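Local coordinates for protein phosphoserine phosphatase RsbX (PDB 3W45) that dephosphorylates the phosphoserine protein RsbS as a metal-dependent PPM-type phosphatase and is a negative regulator of sigma-B activity in Bacillus subtilis, at residues C40-G45 against D190-L195; R111-S116 against I152-G157. One frame throughout, in Å; residues are numbered along the deposited sequence.

Contact 1. Residues C40-G45 against D190-L195; sequences CAVADG and DLTYIL. With CO (cobalt (II) ion), chain C.
Val42 spreads its two methyls along strand 191-195 because CG1 stands opposite the backbone N (chi1 174°), leaving CG2 on the N side; Ile194, with CG1 opposite its own carbonyl carbon and the chain then extended (chi2 -178°), sends CD1 out to meet it. CG2 of Val42 lies 3.7 Å from CD1 of Ile194, while Val42 CG1 rests 4.1 Å from CG2 of Thr192. Val42 and each of these two partners run alongside one another in opposite senses, and CD1 of Ile194 also reaches CB of Cys40 at 3.9 Å. The strands run nearly antiparallel (166°) with axes 8.2 Å apart, the spacing of two facing sheets joined by apolar side chains. Thr192 gives the interface its methyl; its hydroxyl is held by Asp27 and Gln16. At the Asp44 end of the contact lies a cobalt ion: OD2 of Asp44 binds it at 2.1 Å, and a water ligand donates to the carbonyl O of Asp190 at 2.8 Å. This is the beta-sandwich core of the PPM fold. Strand 37-45 lies between strands 27-33 and 88-96 in one sheet, strand 191-198 between 10-17 and 150-154 in the other, and Ile153 of strand 150-154 reaches across to Cys40 and Val42.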
loop_
_atom_site.group_PDB
_atom_site.type_symbol
_atom_site.label_atom_id
_atom_site.label_comp_id
_atom_site.label_asym_id
_atom_site.label_seq_id
_atom_site.Cartn_x
_atom_site.Cartn_y
_atom_site.Cartn_z
ATOM N N CYS A 40 -2.654 -7.039 -0.492
ATOM C CA CYS A 40 -1.857 -6.203 0.356
ATOM C C CYS A 40 -2.557 -4.899 0.688
ATOM O O CYS A 40 -3.511 -4.491 0.008
ATOM C CB CYS A 40 -0.471 -6.016 -0.212
ATOM S SG CYS A 40 -0.377 -4.946 -1.610
ATOM N N ALA A 41 -2.075 -4.268 1.747
ATOM C CA ALA A 41 -2.720 -3.052 2.240
ATOM C C ALA A 41 -1.707 -2.241 2.984
ATOM O O ALA A 41 -0.803 -2.778 3.609
ATOM C CB ALA A 41 -3.901 -3.400 3.162
ATOM N N VAL A 42 -1.850 -0.933 2.907
ATOM C CA VAL A 42 -1.001 -0.037 3.689
ATOM C C VAL A 42 -1.942 1.010 4.294
ATOM O O VAL A 42 -2.848 1.497 3.608
ATOM C CB VAL A 42 0.037 0.644 2.768
ATOM C CG1 VAL A 42 0.825 1.683 3.529
ATOM C CG2 VAL A 42 1.024 -0.388 2.117
ATOM N N ALA A 43 -1.759 1.304 5.584
ATOM C CA ALA A 43 -2.567 2.318 6.260
ATOM C C ALA A 43 -1.715 3.237 7.127
ATOM O O ALA A 43 -0.640 2.856 7.596
ATOM C CB ALA A 43 -3.650 1.632 7.119
ATOM N N ASP A 44 -2.221 4.446 7.355
ATOM C CA ASP A 44 -1.550 5.431 8.172
ATOM C C ASP A 44 -2.588 5.948 9.136
ATOM O O ASP A 44 -3.540 6.620 8.711
ATOM C CB ASP A 44 -1.019 6.549 7.214
ATOM C CG ASP A 44 -0.251 7.641 7.942
ATOM O OD1 ASP A 44 -0.227 7.580 9.181
ATOM O OD2 ASP A 44 0.351 8.510 7.251
ATOM N N GLY A 45 -2.464 5.604 10.431
ATOM C CA GLY A 45 -3.432 6.095 11.407
ATOM C C GLY A 45 -3.427 7.604 11.667
ATOM O O GLY A 45 -2.379 8.276 11.630
ATOM N N ASP A 190 6.675 8.666 9.918
ATOM C CA ASP A 190 6.720 7.218 9.590
ATOM C C ASP A 190 6.677 7.046 8.078
ATOM O O ASP A 190 5.975 7.794 7.392
ATOM C CB ASP A 190 5.540 6.470 10.205
ATOM C CG ASP A 190 5.489 6.618 11.726
ATOM O OD1 ASP A 190 6.566 6.678 12.357
ATOM O OD2 ASP A 190 4.375 6.716 12.285
ATOM N N LEU A 191 7.447 6.075 7.571
ATOM C CA LEU A 191 7.589 5.857 6.127
ATOM C C LEU A 191 7.402 4.363 5.883
ATOM O O LEU A 191 8.127 3.529 6.442
ATOM C CB LEU A 191 8.991 6.292 5.646
ATOM C CG LEU A 191 9.180 6.531 4.136
ATOM C CD1 LEU A 191 10.373 7.462 3.876
ATOM C CD2 LEU A 191 9.369 5.245 3.394
ATOM N N THR A 192 6.372 4.029 5.108
ATOM C CA THR A 192 6.106 2.642 4.736
ATOM C C THR A 192 5.899 2.565 3.215
ATOM O O THR A 192 5.178 3.387 2.636
ATOM C CB THR A 192 4.807 2.143 5.377
ATOM O OG1 THR A 192 4.887 2.283 6.813
ATOM C CG2 THR A 192 4.551 0.670 5.003
ATOM N N TYR A 193 6.515 1.576 2.580
ATOM C CA TYR A 193 6.174 1.287 1.178
ATOM C C TYR A 193 6.241 -0.200 0.858
ATOM O O TYR A 193 7.034 -0.935 1.456
ATOM C CB TYR A 193 7.021 2.127 0.218
ATOM C CG TYR A 193 8.522 1.929 0.256
ATOM C CD1 TYR A 193 9.124 0.839 -0.383
ATOM C CD2 TYR A 193 9.335 2.881 0.846
ATOM C CE1 TYR A 193 10.508 0.695 -0.400
ATOM C CE2 TYR A 193 10.717 2.764 0.824
ATOM C CZ TYR A 193 11.297 1.672 0.203
ATOM O OH TYR A 193 12.663 1.573 0.207
ATOM N N ILE A 194 5.369 -0.624 -0.048
ATOM C CA ILE A 194 5.410 -1.980 -0.578
ATOM C C ILE A 194 5.731 -1.846 -2.059
ATOM O O ILE A 194 5.058 -1.076 -2.750
ATOM C CB ILE A 194 4.056 -2.709 -0.427
ATOM C CG1 ILE A 194 3.682 -2.888 1.062
ATOM C CG2 ILE A 194 4.133 -4.064 -1.143
ATOM C CD1 ILE A 194 2.352 -3.670 1.226
ATOM N N LEU A 195 6.763 -2.565 -2.516
ATOM C CA LEU A 195 7.112 -2.621 -3.947
ATOM C C LEU A 195 6.788 -3.997 -4.499
ATOM O O LEU A 195 6.975 -5.013 -3.808
ATOM C CB LEU A 195 8.627 -2.371 -4.124
ATOM C CG LEU A 195 9.159 -0.977 -3.807
ATOM C CD1 LEU A 195 10.670 -1.080 -3.725
ATOM C CD2 LEU A 195 8.773 0.003 -4.912
HETATM CO CO CO C . 2.073 9.656 7.622
HETATM O O HOH W 1 2.013 9.443 9.813
HETATM O O HOH W 2 3.147 7.957 7.412
HETATM O O HOH W 3 0.920 11.436 8.067
#

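Contact 2. Residues R111-S116 against I152-G157; sequences RFILHS and IIHTDG. With CO (cobalt (II) ion), chain C.
Strands 111-115 and 152-154 run antiparallel (170°), their axes 4.8 Å apart, with Arg111-His154 and Ile113-Ile152 as hydrogen-bonded pairs on either side of the non-hydrogen-bonded pair Phe112-Ile153. Each hydrogen-bonded pair is closed by two N-H to O bonds, among them His154 N to Arg111 O at 2.9 Å. Between them Phe112 CA and Ile153 CA make CA-H...O contacts with the carbonyls of Ile152 and Arg111.

The side chains of Arg111 and His154 leave the sheet together and run alongside each other. CB of Arg111 sits over one face of the imidazole in a CH-pi contact, 4.0 Å from the ring centroid and displaced toward the rim near NE2. The arginine chain bends at its second and third torsions and carries the guanidinium away, where NH2 bonds to the carbonyl O of Pro124. The ring's rotation is fixed from its other nitrogen: ND1 of His154 donates to the carbonyl O of Thr155 at 2.9 Å, a straight bond (179°) in the ring plane that arrives above the carbonyl plane. Next along this face, CD1 of Ile113 touches CG2 of Ile152 at 3.7 Å. On the opposite face CD1 of Phe112 meets CG1 of Ile153 at 3.6 Å, and the carbonyl O of Ile152 lies at the phenyl edge.

Beyond the strand, Asp156 binds the cobalt through OD1 at 2.0 Å, while its OD2 accepts from a metal-bound water and from Asn109. Strands 111-115 and 150-154 belong to one sheet of the PPM sandwich, with 191-198 beside 150-154 and 121-122 beside 111-115; helix 163-169 covers Ile113 and Ile152, and the ring of Phe112 meets that of Tyr104 from strand 101-107 of the facing sheet.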
loop_
_atom_site.group_PDB
_atom_site.type_symbol
_atom_site.label_atom_id
_atom_site.label_comp_id
_atom_site.label_asym_id
_atom_site.label_seq_id
_atom_site.Cartn_x
_atom_site.Cartn_y
_atom_site.Cartn_z
ATOM N N ARG A 111 -0.624 6.376 -1.347
ATOM C CA ARG A 111 -0.605 6.400 -2.824
ATOM C C ARG A 111 -0.255 5.045 -3.451
ATOM O O ARG A 111 0.509 4.270 -2.871
ATOM C CB ARG A 111 0.415 7.460 -3.336
ATOM C CG ARG A 111 0.186 8.917 -2.791
ATOM C CD ARG A 111 -1.211 9.438 -3.117
ATOM N NE ARG A 111 -1.433 9.582 -4.565
ATOM C CZ ARG A 111 -1.109 10.668 -5.270
ATOM N NH1 ARG A 111 -0.567 11.728 -4.673
ATOM N NH2 ARG A 111 -1.316 10.702 -6.576
ATOM N N PHE A 112 -0.728 4.827 -4.674
ATOM C CA PHE A 112 -0.428 3.614 -5.437
ATOM C C PHE A 112 -0.048 4.058 -6.845
ATOM O O PHE A 112 -0.756 4.861 -7.423
ATOM C CB PHE A 112 -1.711 2.797 -5.515
ATOM C CG PHE A 112 -1.653 1.571 -6.396
ATOM C CD1 PHE A 112 -0.581 0.689 -6.356
ATOM C CD2 PHE A 112 -2.720 1.279 -7.264
ATOM C CE1 PHE A 112 -0.578 -0.465 -7.184
ATOM C CE2 PHE A 112 -2.714 0.127 -8.069
ATOM C CZ PHE A 112 -1.652 -0.732 -8.027
ATOM N N ILE A 113 1.044 3.535 -7.382
ATOM C CA ILE A 113 1.464 3.827 -8.748
ATOM C C ILE A 113 1.843 2.484 -9.341
ATOM O O ILE A 113 2.603 1.727 -8.719
ATOM C CB ILE A 113 2.727 4.746 -8.798
ATOM C CG1 ILE A 113 2.487 6.085 -8.059
ATOM C CG2 ILE A 113 3.088 5.058 -10.276
ATOM C CD1 ILE A 113 2.757 6.091 -6.546
ATOM N N LEU A 114 1.285 2.171 -10.514
ATOM C CA LEU A 114 1.660 0.924 -11.222
ATOM C C LEU A 114 2.196 1.329 -12.602
ATOM O O LEU A 114 1.527 2.061 -13.336
ATOM C CB LEU A 114 0.480 -0.052 -11.319
ATOM C CG LEU A 114 0.822 -1.422 -11.956
ATOM C CD1 LEU A 114 0.033 -2.556 -11.365
ATOM C CD2 LEU A 114 0.680 -1.374 -13.485
ATOM N N HIS A 115 3.421 0.932 -12.890
ATOM C CA HIS A 115 4.068 1.302 -14.127
ATOM C C HIS A 115 4.114 0.086 -15.030
ATOM O O HIS A 115 4.574 -0.977 -14.630
ATOM C CB HIS A 115 5.495 1.771 -13.839
ATOM C CG HIS A 115 6.291 2.087 -15.081
ATOM N ND1 HIS A 115 6.115 3.252 -15.801
ATOM C CD2 HIS A 115 7.212 1.358 -15.758
ATOM C CE1 HIS A 115 6.910 3.237 -16.859
ATOM N NE2 HIS A 115 7.580 2.098 -16.860
ATOM N N SER A 116 3.668 0.282 -16.261
ATOM C CA SER A 116 3.673 -0.768 -17.266
ATOM C C SER A 116 4.912 -0.587 -18.189
ATOM O O SER A 116 5.294 0.544 -18.472
ATOM C CB SER A 116 2.380 -0.613 -18.036
ATOM O OG SER A 116 2.327 -1.539 -19.074
ATOM N N ILE A 152 4.264 0.517 -6.624
ATOM C CA ILE A 152 4.573 0.854 -5.227
ATOM C C ILE A 152 3.261 1.300 -4.578
ATOM O O ILE A 152 2.447 1.971 -5.209
ATOM C CB ILE A 152 5.628 1.990 -5.131
ATOM C CG1 ILE A 152 5.952 2.294 -3.653
ATOM C CG2 ILE A 152 5.155 3.297 -5.878
ATOM C CD1 ILE A 152 7.252 3.133 -3.481
ATOM N N ILE A 153 3.093 0.946 -3.306
ATOM C CA ILE A 153 2.109 1.550 -2.452
ATOM C C ILE A 153 2.861 2.207 -1.324
ATOM O O ILE A 153 3.657 1.558 -0.691
ATOM C CB ILE A 153 1.114 0.533 -1.868
ATOM C CG1 ILE A 153 0.433 -0.192 -3.017
ATOM C CG2 ILE A 153 0.122 1.255 -0.933
ATOM C CD1 ILE A 153 -0.496 -1.298 -2.539
ATOM N N HIS A 154 2.612 3.486 -1.081
ATOM C CA HIS A 154 3.347 4.174 -0.022
ATOM C C HIS A 154 2.559 5.176 0.832
ATOM O O HIS A 154 1.628 5.856 0.358
ATOM C CB HIS A 154 4.599 4.836 -0.615
ATOM C CG HIS A 154 4.330 6.061 -1.423
ATOM N ND1 HIS A 154 4.105 7.293 -0.850
ATOM C CD2 HIS A 154 4.306 6.259 -2.763
ATOM C CE1 HIS A 154 3.918 8.192 -1.801
ATOM N NE2 HIS A 154 4.042 7.593 -2.973
ATOM N N THR A 155 2.963 5.287 2.086
ATOM C CA THR A 155 2.387 6.350 2.952
ATOM C C THR A 155 3.000 7.720 2.678
ATOM O O THR A 155 4.006 7.842 1.979
ATOM C CB THR A 155 2.520 6.038 4.431
ATOM O OG1 THR A 155 3.904 5.843 4.783
ATOM C CG2 THR A 155 1.721 4.779 4.800
ATOM N N ASP A 156 2.396 8.748 3.251
ATOM C CA ASP A 156 2.857 10.134 3.013
ATOM C C ASP A 156 4.235 10.443 3.588
ATOM O O ASP A 156 4.789 11.483 3.263
ATOM C CB ASP A 156 1.808 11.158 3.496
ATOM C CG ASP A 156 1.572 11.094 5.008
ATOM O OD1 ASP A 156 2.191 10.231 5.693
ATOM O OD2 ASP A 156 0.724 11.851 5.505
ATOM N N GLY A 157 4.803 9.554 4.399
ATOM C CA GLY A 157 6.174 9.747 4.872
ATOM C C GLY A 157 7.202 9.634 3.748
ATOM O O GLY A 157 8.343 10.094 3.904
HETATM CO CO CO C . 2.073 9.656 7.622
HETATM O O HOH W 3 0.920 11.436 8.067
HETATM O O HOH W 1 2.013 9.443 9.813
HETATM O O HOH W 2 3.147 7.957 7.412
#

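In the fold
Contact 1 joins the two sheets of the sandwich and contact 2 pairs strands within one of them; their centres lie about 9 Å apart. They meet through neighbouring strands 191-198 and 150-154, where Ile194 N lies 2.8 Å from Ile153 O, a probable hydrogen bond. Across the sandwich CG1 of Val42 packs on CG2 of Thr155 at 3.5 Å. Both converge on the cobalt site: OD2 of Asp44 and OD1 of Asp156 come within 3.0 Å of each other, the shared cation probably offsetting their like charges. Asp189 and three waters complete the coordination, consistent with the metal centre of PPM phosphatases at one end of the sandwich.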